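PDB 6VAP: thioesterase from Streptomyces sp. WAC02707, which probably hydrolyses acyl thioesters on carrier proteins of the borrelidin polyketide synthase, acting as a type II thioesterase that clears aberrant acyl groups. Local coordinates for residues A[11-16]-A[77-82]; A[71-76]-A[100-105]; A[124-127]-A[131-134]. All coordinates share one frame; numbering follows the deposited sequence.

From the N terminus, contact 1 joins residues 11-16, beside the edge strand, to helix 73-87, closing a long loop that takes in strands 26-30 and 52-56. Before it closes, residues 71-76 open contact 2, which closes on helix 99-113, so the two cross along the chain and share helix 73-87. They also touch: Trp13 CZ3 lies 4.2 Å from Leu76 CD2. Contact 3 follows in series, closing a short loop, with three residues between its segments, after strand 120-124. It meets contact 2 where Thr102 OG1 is 2.8 Å from Arg126 NE, a probable hydrogen bond. Contacts 1 and 3 lie on opposite sides of the chain's centre, their own centres about 23 Å apart.

Contact 1. Residues A[11-16]-A[77-82]; sequences DVWIRQ and ANQLFP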
ATOM      1  N   ASP A  11       2.650 -12.478  12.432  1.00 54.03           N
ATOM      2  CA  ASP A  11       2.516 -11.746  13.680  1.00 41.19           C
ATOM      3  C   ASP A  11       1.287 -10.838  13.573  1.00 40.46           C
ATOM      4  O   ASP A  11       0.511 -10.906  12.613  1.00 35.09           O
ATOM      5  CB  ASP A  11       3.795 -10.960  13.990  1.00 53.15           C
ATOM      6  CG  ASP A  11       4.218 -10.044  12.854  1.00 53.65           C
ATOM      7  OD1 ASP A  11       3.412  -9.196  12.443  1.00 56.27           O
ATOM      8  OD2 ASP A  11       5.362 -10.180  12.375  1.00 58.11           O
ATOM      9  N   VAL A  12       1.106  -9.985  14.582  1.00 37.54           N
ATOM     10  CA  VAL A  12      -0.073  -9.131  14.633  1.00 36.61           C
ATOM     11  C   VAL A  12      -0.101  -8.192  13.446  1.00 38.79           C
ATOM     12  O   VAL A  12      -1.181  -7.882  12.919  1.00 41.42           O
ATOM     13  CB  VAL A  12      -0.108  -8.362  15.971  1.00 46.46           C
ATOM     14  CG1 VAL A  12       0.968  -7.286  16.011  1.00 48.83           C
ATOM     15  CG2 VAL A  12      -1.481  -7.746  16.188  1.00 42.60           C
ATOM     16  N   TRP A  13       1.074  -7.750  12.983  1.00 30.40           N
ATOM     17  CA  TRP A  13       1.122  -6.792  11.881  1.00 29.09           C
ATOM     18  C   TRP A  13       1.204  -7.445  10.501  1.00 19.66           C
ATOM     19  O   TRP A  13       0.614  -6.956   9.533  1.00 22.23           O
ATOM     20  CB  TRP A  13       2.338  -5.859  12.035  1.00 31.54           C
ATOM     21  CG  TRP A  13       2.163  -4.767  13.017  1.00 21.23           C
ATOM     22  CD1 TRP A  13       2.550  -4.762  14.343  1.00 24.21           C
ATOM     23  CD2 TRP A  13       1.658  -3.465  12.738  1.00 23.90           C
ATOM     24  NE1 TRP A  13       2.240  -3.543  14.912  1.00 37.17           N
ATOM     25  CE2 TRP A  13       1.732  -2.720  13.941  1.00 38.07           C
ATOM     26  CE3 TRP A  13       1.182  -2.841  11.580  1.00 24.85           C
ATOM     27  CZ2 TRP A  13       1.290  -1.414  14.032  1.00 41.91           C
ATOM     28  CZ3 TRP A  13       0.747  -1.526  11.678  1.00 32.61           C
ATOM     29  CH2 TRP A  13       0.794  -0.842  12.897  1.00 31.34           C
ATOM     30  N   ILE A  14       1.959  -8.526  10.387  1.00 35.09           N
ATOM     31  CA  ILE A  14       2.394  -9.052   9.099  1.00 27.34           C
ATOM     32  C   ILE A  14       1.797 -10.429   8.920  1.00 26.70           C
ATOM     33  O   ILE A  14       2.130 -11.347   9.675  1.00 24.38           O
ATOM     34  CB  ILE A  14       3.927  -9.108   8.992  1.00 38.57           C
ATOM     35  CG1 ILE A  14       4.500  -7.684   9.162  1.00 49.56           C
ATOM     36  CG2 ILE A  14       4.328  -9.710   7.656  1.00 38.18           C
ATOM     37  CD1 ILE A  14       5.983  -7.630   9.345  1.00 49.07           C
ATOM     38  N   ARG A  15       0.953 -10.586   7.906  1.00 30.15           N
ATOM     39  CA  ARG A  15       0.264 -11.844   7.648  1.00 32.35           C
ATOM     40  C   ARG A  15       0.902 -12.506   6.430  1.00 22.87           C
ATOM     41  O   ARG A  15       0.928 -11.925   5.339  1.00 27.00           O
ATOM     42  CB  ARG A  15      -1.230 -11.612   7.423  1.00 29.02           C
ATOM     43  CG  ARG A  15      -1.913 -10.789   8.521  1.00 27.85           C
ATOM     44  CD  ARG A  15      -1.848 -11.526   9.867  1.00 38.41           C
ATOM     45  NE  ARG A  15      -2.066 -10.610  10.984  1.00 32.10           N
ATOM     46  CZ  ARG A  15      -3.227 -10.429  11.602  1.00 37.17           C
ATOM     47  NH1 ARG A  15      -4.298 -11.102  11.208  1.00 39.14           N
ATOM     48  NH2 ARG A  15      -3.307  -9.571  12.618  1.00 38.15           N
ATOM     49  N   GLN A  16       1.400 -13.717   6.614  1.00 22.12           N
ATOM     50  CA  GLN A  16       2.009 -14.526   5.560  1.00 42.35           C
ATOM     51  C   GLN A  16       1.024 -15.652   5.267  1.00 28.63           C
ATOM     52  O   GLN A  16       0.915 -16.615   6.032  1.00 28.30           O
ATOM     53  CB  GLN A  16       3.362 -15.051   6.033  1.00 55.68           C
ATOM     54  CG  GLN A  16       4.121 -15.864   4.998  1.00 71.04           C
ATOM     55  CD  GLN A  16       5.416 -16.435   5.538  1.00 78.01           C
ATOM     56  OE1 GLN A  16       5.671 -16.383   6.730  1.00 78.53           O
ATOM     57  NE2 GLN A  16       6.236 -16.982   4.660  1.00 86.23           N
ATOM     58  N   ALA A  77       3.600   4.068   9.755  1.00 25.59           N
ATOM     59  CA  ALA A  77       4.947   3.715   9.312  1.00 25.59           C
ATOM     60  C   ALA A  77       5.924   3.529  10.475  1.00 23.33           C
ATOM     61  O   ALA A  77       6.701   2.565  10.502  1.00 27.36           O
ATOM     62  CB  ALA A  77       5.477   4.794   8.378  1.00 30.41           C
ATOM     63  N   ASN A  78       5.943   4.473  11.409  1.00 23.20           N
ATOM     64  CA  ASN A  78       6.899   4.393  12.494  1.00 24.70           C
ATOM     65  C   ASN A  78       6.682   3.142  13.322  1.00 27.29           C
ATOM     66  O   ASN A  78       7.648   2.522  13.768  1.00 29.33           O
ATOM     67  CB  ASN A  78       6.780   5.641  13.340  1.00 26.49           C
ATOM     68  CG  ASN A  78       7.443   6.847  12.701  1.00 27.58           C
ATOM     69  OD1 ASN A  78       8.307   6.714  11.837  1.00 27.44           O
ATOM     70  ND2 ASN A  78       7.024   8.052  13.130  1.00 34.54           N
ATOM     71  N   GLN A  79       5.426   2.772  13.577  1.00 23.79           N
ATOM     72  CA  GLN A  79       5.149   1.532  14.304  1.00 24.03           C
ATOM     73  C   GLN A  79       5.439   0.302  13.440  1.00 35.13           C
ATOM     74  O   GLN A  79       5.918  -0.730  13.943  1.00 23.95           O
ATOM     75  CB  GLN A  79       3.681   1.517  14.767  1.00 23.90           C
ATOM     76  CG  GLN A  79       3.389   2.465  15.903  1.00 36.01           C
ATOM     77  CD  GLN A  79       2.061   2.175  16.571  1.00 37.24           C
ATOM     78  OE1 GLN A  79       1.668   1.028  16.729  1.00 39.81           O
ATOM     79  NE2 GLN A  79       1.366   3.215  16.959  1.00 36.72           N
ATOM     80  N   LEU A  80       5.151   0.391  12.137  1.00 23.02           N
ATOM     81  CA  LEU A  80       5.266  -0.785  11.290  1.00 22.04           C
ATOM     82  C   LEU A  80       6.710  -1.066  10.904  1.00 26.16           C
ATOM     83  O   LEU A  80       7.079  -2.231  10.735  1.00 33.80           O
ATOM     84  CB  LEU A  80       4.407  -0.588  10.047  1.00 26.91           C
ATOM     85  CG  LEU A  80       4.517  -1.596   8.940  1.00 24.60           C
ATOM     86  CD1 LEU A  80       4.177  -3.009   9.451  1.00 22.52           C
ATOM     87  CD2 LEU A  80       3.566  -1.179   7.805  1.00 34.04           C
ATOM     88  N   PHE A  81       7.543  -0.033  10.792  1.00 23.75           N
ATOM     89  CA  PHE A  81       8.883  -0.246  10.258  1.00 29.99           C
ATOM     90  C   PHE A  81       9.695  -1.200  11.096  1.00 27.96           C
ATOM     91  O   PHE A  81      10.284  -2.121  10.504  1.00 24.97           O
ATOM     92  CB  PHE A  81       9.597   1.090  10.090  1.00 33.30           C
ATOM     93  CG  PHE A  81      10.900   0.974   9.348  1.00 39.36           C
ATOM     94  CD1 PHE A  81      10.958   0.358   8.091  1.00 35.84           C
ATOM     95  CD2 PHE A  81      12.064   1.482   9.892  1.00 37.16           C
ATOM     96  CE1 PHE A  81      12.150   0.242   7.426  1.00 35.20           C
ATOM     97  CE2 PHE A  81      13.257   1.382   9.203  1.00 46.73           C
ATOM     98  CZ  PHE A  81      13.299   0.754   7.976  1.00 36.81           C
ATOM     99  N   PRO A  82       9.822  -1.029  12.428  1.00 24.49           N
ATOM    100  CA  PRO A  82      10.607  -1.988  13.220  1.00 27.79           C
ATOM    101  C   PRO A  82      10.141  -3.412  13.069  1.00 25.36           C
ATOM    102  O   PRO A  82      10.956  -4.339  13.140  1.00 28.24           O
ATOM    103  CB  PRO A  82      10.421  -1.497  14.665  1.00 29.80           C
ATOM    104  CG  PRO A  82       9.777  -0.145  14.560  1.00 27.04           C
ATOM    105  CD  PRO A  82       9.113  -0.050  13.277  1.00 24.91           C
TER
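Trp13 lays its indole against Leu80 and Gln79 of helix 73-87, tying the loop that leads into edge strand 14-15 of an alpha/beta hydrolase sheet to a helix packed on that sheet. The indole and the leucine side chain cross obliquely. Leu80 CB sits over one face of the ring, 4.1 Å from Trp13 CZ3, while the CD1 methyl lies closer to the ring fusion, 3.7 Å from Trp13 CE3. With its CG anti to the backbone N (chi1 172°), Leu80 carries this methyl along the indole. Gln79, one residue earlier on the helix, approaches differently: its side chain runs at about a right angle to the indole, and the amide and ring planes are 78° apart. Its OE1 meets the edge of the six-membered ring in the ring plane, 3.7 Å from Trp13 CZ2, and its CB is 3.9 Å from the same carbon. The contact thus runs from buried Leu80 to the exposed amide of Gln79. Val56 of strand 52-56 touches both Trp13 and Leu80, and Arg64 makes a cation-pi contact with the indole. The turn that presents Trp13 is held by Asp11, whose OD1 accepts from Ile14 N at 2.6 Å in an Asx motif and, more weakly, from Trp13 N. The Ile14 donor comes in on the syn side of the carboxylate but well out of its plane. Arg15 folds back on the same turn, its NE bonding weakly to Asp11 O, and its NH2 also forms a salt bridge with Asp63. Within the turn, Arg15 NH2 reaches Val12 O at 2.7 Å with an N-H...O angle of 160°, and that oxygen lies close to the guanidinium plane.

Contact 2. Residues A[71-76]-A[100-105]; sequences EDIDEL and GATLAF
Ile73 and Leu103 lead this buried contact, which is mainly apolar packing. The CG2 branch of Ile73, anti to the backbone N, lies 4.0 Å from Leu103 CA and 4.1 Å from Thr102 CG2, the isoleucine and threonine side chains crossing at about a right angle. The other branch ends in Ile73 CD1, 4.3 Å from Leu103 CB. Leu103 replies with its CD1 methyl, which fits against the first turn of helix 73-87, 4.0 Å from Leu76 CB and equally near Ile73 O.

Polar bonds frame the packing without crossing it. Asp72 is the N-cap of helix 73-87: its OD2 accepts from Glu75 N at 2.8 Å, fixing the helix start that presents Ile73. Thr102 turns its methyl to Ile73, whereas its OG1 hydrogen-bonds to Arg126 NE. The poorly ordered Asp74 side chain is modelled in salt bridges with Arg110 and Arg187.

Gly100 and Thr102 belong to the first turns of helix 99-113, directly after Ser98. This is the arrangement of an alpha/beta hydrolase, in which a GxSxG nucleophile elbow, here probably Gly96 to Gly100, joins a central strand to its helix.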
ATOM      1  N   GLU A  71      -4.333   6.977  13.112  1.00 26.97           N
ATOM      2  CA  GLU A  71      -4.925   8.097  12.395  1.00 37.77           C
ATOM      3  C   GLU A  71      -3.919   8.873  11.560  1.00 27.35           C
ATOM      4  O   GLU A  71      -4.259   9.947  11.066  1.00 28.51           O
ATOM      5  CB  GLU A  71      -5.594   9.046  13.400  1.00 69.33           C
ATOM      6  CG  GLU A  71      -6.757   8.427  14.155  1.00 85.35           C
ATOM      7  CD  GLU A  71      -7.309   9.339  15.235  1.00 94.21           C
ATOM      8  OE1 GLU A  71      -6.710  10.407  15.478  1.00 95.74           O
ATOM      9  OE2 GLU A  71      -8.337   8.982  15.838  1.00 99.20           O
ATOM     10  N   ASP A  72      -2.700   8.370  11.400  1.00 30.06           N
ATOM     11  CA  ASP A  72      -1.611   9.131  10.804  1.00 29.82           C
ATOM     12  C   ASP A  72      -0.732   8.142  10.057  1.00 24.50           C
ATOM     13  O   ASP A  72      -0.379   7.098  10.607  1.00 23.45           O
ATOM     14  CB  ASP A  72      -0.812   9.907  11.864  1.00 64.30           C
ATOM     15  CG  ASP A  72       0.426  10.569  11.286  1.00 90.93           C
ATOM     16  OD1 ASP A  72       0.284  11.510  10.475  1.00 97.84           O
ATOM     17  OD2 ASP A  72       1.548  10.151  11.645  1.00 96.07           O
ATOM     18  N   ILE A  73      -0.361   8.484   8.825  1.00 39.57           N
ATOM     19  CA  ILE A  73       0.502   7.614   8.035  1.00 32.26           C
ATOM     20  C   ILE A  73       1.873   7.478   8.682  1.00 30.22           C
ATOM     21  O   ILE A  73       2.456   6.388   8.734  1.00 35.17           O
ATOM     22  CB  ILE A  73       0.613   8.172   6.609  1.00 26.42           C
ATOM     23  CG1 ILE A  73      -0.732   8.042   5.867  1.00 25.20           C
ATOM     24  CG2 ILE A  73       1.725   7.424   5.834  1.00 43.23           C
ATOM     25  CD1 ILE A  73      -0.943   6.678   5.293  1.00 39.74           C
ATOM     26  N   ASP A  74       2.426   8.583   9.169  1.00 31.17           N
ATOM     27  CA  ASP A  74       3.749   8.509   9.788  1.00 41.09           C
ATOM     28  C   ASP A  74       3.744   7.631  11.034  1.00 32.79           C
ATOM     29  O   ASP A  74       4.724   6.925  11.310  1.00 33.00           O
ATOM     30  CB  ASP A  74       4.257   9.907  10.133  1.00 73.53           C
ATOM     31  CG  ASP A  74       4.986  10.559   8.973  1.00102.26           C
ATOM     32  OD1 ASP A  74       5.915   9.929   8.420  1.00107.01           O
ATOM     33  OD2 ASP A  74       4.629  11.699   8.603  1.00110.73           O
ATOM     34  N   GLU A  75       2.629   7.618  11.769  1.00 26.56           N
ATOM     35  CA  GLU A  75       2.534   6.753  12.939  1.00 47.41           C
ATOM     36  C   GLU A  75       2.386   5.307  12.507  1.00 38.19           C
ATOM     37  O   GLU A  75       3.024   4.421  13.083  1.00 37.11           O
ATOM     38  CB  GLU A  75       1.360   7.167  13.830  1.00 82.03           C
ATOM     39  CG  GLU A  75       1.610   8.451  14.606  1.00112.82           C
ATOM     40  CD  GLU A  75       0.329   9.101  15.087  1.00137.77           C
ATOM     41  OE1 GLU A  75       0.344  10.323  15.354  1.00146.51           O
ATOM     42  OE2 GLU A  75      -0.694   8.390  15.196  1.00141.65           O
ATOM     43  N   LEU A  76       1.548   5.048  11.497  1.00 37.21           N
ATOM     44  CA  LEU A  76       1.490   3.708  10.913  1.00 29.73           C
ATOM     45  C   LEU A  76       2.880   3.236  10.503  1.00 20.26           C
ATOM     46  O   LEU A  76       3.290   2.112  10.815  1.00 25.26           O
ATOM     47  CB  LEU A  76       0.544   3.672   9.706  1.00 27.91           C
ATOM     48  CG  LEU A  76      -0.921   3.358  10.023  1.00 27.58           C
ATOM     49  CD1 LEU A  76      -1.811   3.852   8.869  1.00 41.65           C
ATOM     50  CD2 LEU A  76      -1.130   1.906  10.266  1.00 30.75           C
ATOM     51  N   GLY A 100      -2.604   2.882   1.114  1.00 25.75           N
ATOM     52  CA  GLY A 100      -1.458   1.999   1.215  1.00 23.31           C
ATOM     53  C   GLY A 100      -0.274   2.442   0.380  1.00 18.91           C
ATOM     54  O   GLY A 100       0.871   2.107   0.707  1.00 23.37           O
ATOM     55  N   ALA A 101      -0.524   3.142  -0.733  1.00 18.04           N
ATOM     56  CA  ALA A 101       0.585   3.610  -1.569  1.00 16.84           C
ATOM     57  C   ALA A 101       1.412   4.673  -0.847  1.00 21.00           C
ATOM     58  O   ALA A 101       2.645   4.694  -0.931  1.00 17.07           O
ATOM     59  CB  ALA A 101       0.044   4.156  -2.907  1.00 23.77           C
ATOM     60  N   THR A 102       0.751   5.574  -0.136  1.00 16.93           N
ATOM     61  CA  THR A 102       1.486   6.573   0.626  1.00 15.29           C
ATOM     62  C   THR A 102       2.254   5.913   1.769  1.00 27.48           C
ATOM     63  O   THR A 102       3.427   6.226   2.009  1.00 22.43           O
ATOM     64  CB  THR A 102       0.528   7.638   1.152  1.00 17.45           C
ATOM     65  OG1 THR A 102      -0.176   8.254   0.073  1.00 24.43           O
ATOM     66  CG2 THR A 102       1.314   8.731   1.952  1.00 21.27           C
ATOM     67  N   LEU A 103       1.615   4.986   2.476  1.00 18.40           N
ATOM     68  CA  LEU A 103       2.320   4.225   3.494  1.00 16.98           C
ATOM     69  C   LEU A 103       3.503   3.483   2.902  1.00 17.69           C
ATOM     70  O   LEU A 103       4.595   3.518   3.478  1.00 19.71           O
ATOM     71  CB  LEU A 103       1.361   3.266   4.177  1.00 18.12           C
ATOM     72  CG  LEU A 103       1.970   2.370   5.255  1.00 28.50           C
ATOM     73  CD1 LEU A 103       2.693   3.209   6.316  1.00 27.87           C
ATOM     74  CD2 LEU A 103       0.888   1.549   5.900  1.00 25.17           C
ATOM     75  N   ALA A 104       3.315   2.849   1.737  1.00 21.79           N
ATOM     76  CA  ALA A 104       4.412   2.139   1.089  1.00 22.81           C
ATOM     77  C   ALA A 104       5.558   3.068   0.770  1.00 29.55           C
ATOM     78  O   ALA A 104       6.722   2.674   0.909  1.00 26.13           O
ATOM     79  CB  ALA A 104       3.947   1.433  -0.187  1.00 17.74           C
ATOM     80  N   PHE A 105       5.244   4.294   0.344  1.00 19.44           N
ATOM     81  CA  PHE A 105       6.288   5.248   0.022  1.00 18.11           C
ATOM     82  C   PHE A 105       7.035   5.667   1.268  1.00 32.15           C
ATOM     83  O   PHE A 105       8.247   5.854   1.225  1.00 20.89           O
ATOM     84  CB  PHE A 105       5.686   6.458  -0.671  1.00 21.28           C
ATOM     85  CG  PHE A 105       6.582   7.675  -0.652  1.00 20.08           C
ATOM     86  CD1 PHE A 105       7.638   7.808  -1.558  1.00 27.31           C
ATOM     87  CD2 PHE A 105       6.344   8.693   0.219  1.00 18.97           C
ATOM     88  CE1 PHE A 105       8.431   8.924  -1.547  1.00 28.39           C
ATOM     89  CE2 PHE A 105       7.131   9.810   0.228  1.00 20.64           C
ATOM     90  CZ  PHE A 105       8.183   9.932  -0.661  1.00 33.99           C
TER

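Contact 3. Residues A[124-127]-A[131-134]; sequences SARP and RQRT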
ATOM      1  N   SER A 124      -0.397   2.284  -6.387  1.00 14.64           N
ATOM      2  CA  SER A 124      -1.610   2.151  -7.169  1.00 14.00           C
ATOM      3  C   SER A 124      -2.614   3.171  -6.672  1.00 13.69           C
ATOM      4  O   SER A 124      -2.837   3.257  -5.466  1.00 17.29           O
ATOM      5  CB  SER A 124      -2.182   0.726  -6.998  1.00 23.47           C
ATOM      6  OG  SER A 124      -3.548   0.691  -7.310  1.00 26.19           O
ATOM      7  N   ALA A 125      -3.245   3.883  -7.599  1.00 20.51           N
ATOM      8  CA  ALA A 125      -4.391   4.738  -7.369  1.00 29.00           C
ATOM      9  C   ALA A 125      -4.121   5.738  -6.254  1.00 19.48           C
ATOM     10  O   ALA A 125      -4.821   5.797  -5.256  1.00 21.79           O
ATOM     11  CB  ALA A 125      -5.631   3.890  -7.078  1.00 29.44           C
ATOM     12  N   ARG A 126      -3.094   6.527  -6.419  1.00 23.16           N
ATOM     13  CA  ARG A 126      -2.769   7.518  -5.391  1.00 19.33           C
ATOM     14  C   ARG A 126      -1.913   8.643  -5.969  1.00 15.24           C
ATOM     15  O   ARG A 126      -0.984   8.369  -6.745  1.00 20.02           O
ATOM     16  CB  ARG A 126      -2.038   6.863  -4.241  1.00 12.74           C
ATOM     17  CG  ARG A 126      -1.812   7.730  -3.057  1.00 22.49           C
ATOM     18  CD  ARG A 126      -3.056   8.010  -2.267  1.00 13.32           C
ATOM     19  NE  ARG A 126      -2.761   8.498  -0.922  1.00 23.04           N
ATOM     20  CZ  ARG A 126      -3.589   9.196  -0.161  1.00 37.35           C
ATOM     21  NH1 ARG A 126      -4.812   9.428  -0.569  1.00 36.19           N
ATOM     22  NH2 ARG A 126      -3.161   9.650   1.013  1.00 32.24           N
ATOM     23  N   PRO A 127      -2.240   9.910  -5.706  1.00 25.21           N
ATOM     24  CA  PRO A 127      -1.373  10.991  -6.179  1.00 26.18           C
ATOM     25  C   PRO A 127       0.008  10.842  -5.557  1.00 15.70           C
ATOM     26  O   PRO A 127       0.178  10.291  -4.466  1.00 19.97           O
ATOM     27  CB  PRO A 127      -2.088  12.263  -5.699  1.00 25.04           C
ATOM     28  CG  PRO A 127      -3.451  11.860  -5.414  1.00 18.59           C
ATOM     29  CD  PRO A 127      -3.358  10.438  -4.902  1.00 15.06           C
ATOM     30  N   ARG A 131       1.925  15.675  -4.397  1.00 25.00           N
ATOM     31  CA  ARG A 131       0.675  16.165  -4.963  1.00 33.44           C
ATOM     32  C   ARG A 131      -0.535  15.750  -4.132  1.00 35.31           C
ATOM     33  O   ARG A 131      -1.666  15.770  -4.625  1.00 28.25           O
ATOM     34  CB  ARG A 131       0.534  15.685  -6.408  1.00 35.70           C
ATOM     35  CG  ARG A 131       1.528  16.294  -7.376  1.00 38.78           C
ATOM     36  CD  ARG A 131       1.418  17.814  -7.432  1.00 39.37           C
ATOM     37  NE  ARG A 131       0.034  18.262  -7.532  1.00 49.17           N
ATOM     38  CZ  ARG A 131      -0.615  18.461  -8.674  1.00 44.87           C
ATOM     39  NH1 ARG A 131       0.002  18.270  -9.830  1.00 46.43           N
ATOM     40  NH2 ARG A 131      -1.884  18.858  -8.648  1.00 39.05           N
ATOM     41  N   GLN A 132      -0.317  15.406  -2.868  1.00 27.13           N
ATOM     42  CA  GLN A 132      -1.409  15.154  -1.938  1.00 26.39           C
ATOM     43  C   GLN A 132      -2.472  16.247  -2.023  1.00 28.11           C
ATOM     44  O   GLN A 132      -2.168  17.440  -1.909  1.00 29.90           O
ATOM     45  CB  GLN A 132      -0.851  15.080  -0.497  1.00 32.55           C
ATOM     46  CG  GLN A 132      -1.865  15.146   0.608  1.00 27.64           C
ATOM     47  CD  GLN A 132      -2.588  13.824   0.787  1.00 38.45           C
ATOM     48  OE1 GLN A 132      -2.185  12.818   0.212  1.00 24.77           O
ATOM     49  NE2 GLN A 132      -3.639  13.814   1.600  1.00 32.64           N
ATOM     50  N   ARG A 133      -3.731  15.828  -2.164  1.00 28.72           N
ATOM     51  CA  ARG A 133      -4.858  16.753  -2.205  1.00 42.73           C
ATOM     52  C   ARG A 133      -5.206  17.197  -0.788  1.00 36.19           C
ATOM     53  O   ARG A 133      -5.527  16.372   0.070  1.00 35.96           O
ATOM     54  CB  ARG A 133      -6.072  16.090  -2.853  1.00 33.11           C
ATOM     55  CG  ARG A 133      -5.858  15.658  -4.280  1.00 37.02           C
ATOM     56  CD  ARG A 133      -7.181  15.438  -5.002  1.00 41.28           C
ATOM     57  NE  ARG A 133      -6.977  14.990  -6.378  1.00 32.04           N
ATOM     58  CZ  ARG A 133      -7.943  14.593  -7.176  1.00 30.92           C
ATOM     59  NH1 ARG A 133      -9.199  14.629  -6.758  1.00 36.53           N
ATOM     60  NH2 ARG A 133      -7.631  14.171  -8.372  1.00 33.95           N
ATOM     61  N   THR A 134      -5.178  18.498  -0.554  1.00 39.82           N
ATOM     62  CA  THR A 134      -5.542  19.060   0.735  1.00 61.37           C
ATOM     63  C   THR A 134      -7.049  19.250   0.825  1.00 52.33           C
ATOM     64  O   THR A 134      -7.742  19.417  -0.186  1.00 50.12           O
ATOM     65  CB  THR A 134      -4.847  20.410   0.943  1.00 76.06           C
ATOM     66  OG1 THR A 134      -5.271  21.337  -0.068  1.00 79.12           O
ATOM     67  CG2 THR A 134      -3.332  20.250   0.876  1.00 78.34           C
TER
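Arg126 and Gln132 meet with the amide oxygen placed over a face of the guanidinium group, in the loop that leaves strand 120-124 of the alpha/beta hydrolase sheet. Gln132 OE1 is 3.4 Å from Arg126 NH2 and 3.9 Å from Arg126 CZ, and the two flat groups are turned 70° apart. From above the face the oxygen cannot line up with an N-H, so this is a polar contact and no hydrogen bond, although the positive guanidinium probably attracts the oxygen. Both chains bend at their second torsion (chi2 72° in Arg126, 77° in Gln132), which brings their ends together. Beside this pair, Pro127 packs its ring on the returning backbone: Pro127 CB lies 3.7 Å from Arg131 O and 4.4 Å from Arg131 CB. The Arg131 side chain instead lies against Val210 and Glu211 of helix 209-213.

A second shell fixes the polar ends. The carbonyl of Ala181, at the end of helix 167-182, is hydrogen-bonded to both Arg126 NH2 and Gln132 NE2, so one acceptor joins the two side chains that fail to bond each other directly. With NE engaged by Thr102 of helix 99-113, Arg126 also has its backbone O bonded to Trp215 NE1. Farther along, Arg133 holds the returning segment through a salt bridge to Glu211 and a hydrogen bond from NH1 to Pro205 O.

The loop starts close to the probable Ser98-His232-Asp204 triad, where Ala125 touches His232, and is pinned by the helices and loops around it. At its root, where the strand ends, Ser124 OG is hydrogen-bonded to both His97 ND1 and Tyr234 OH.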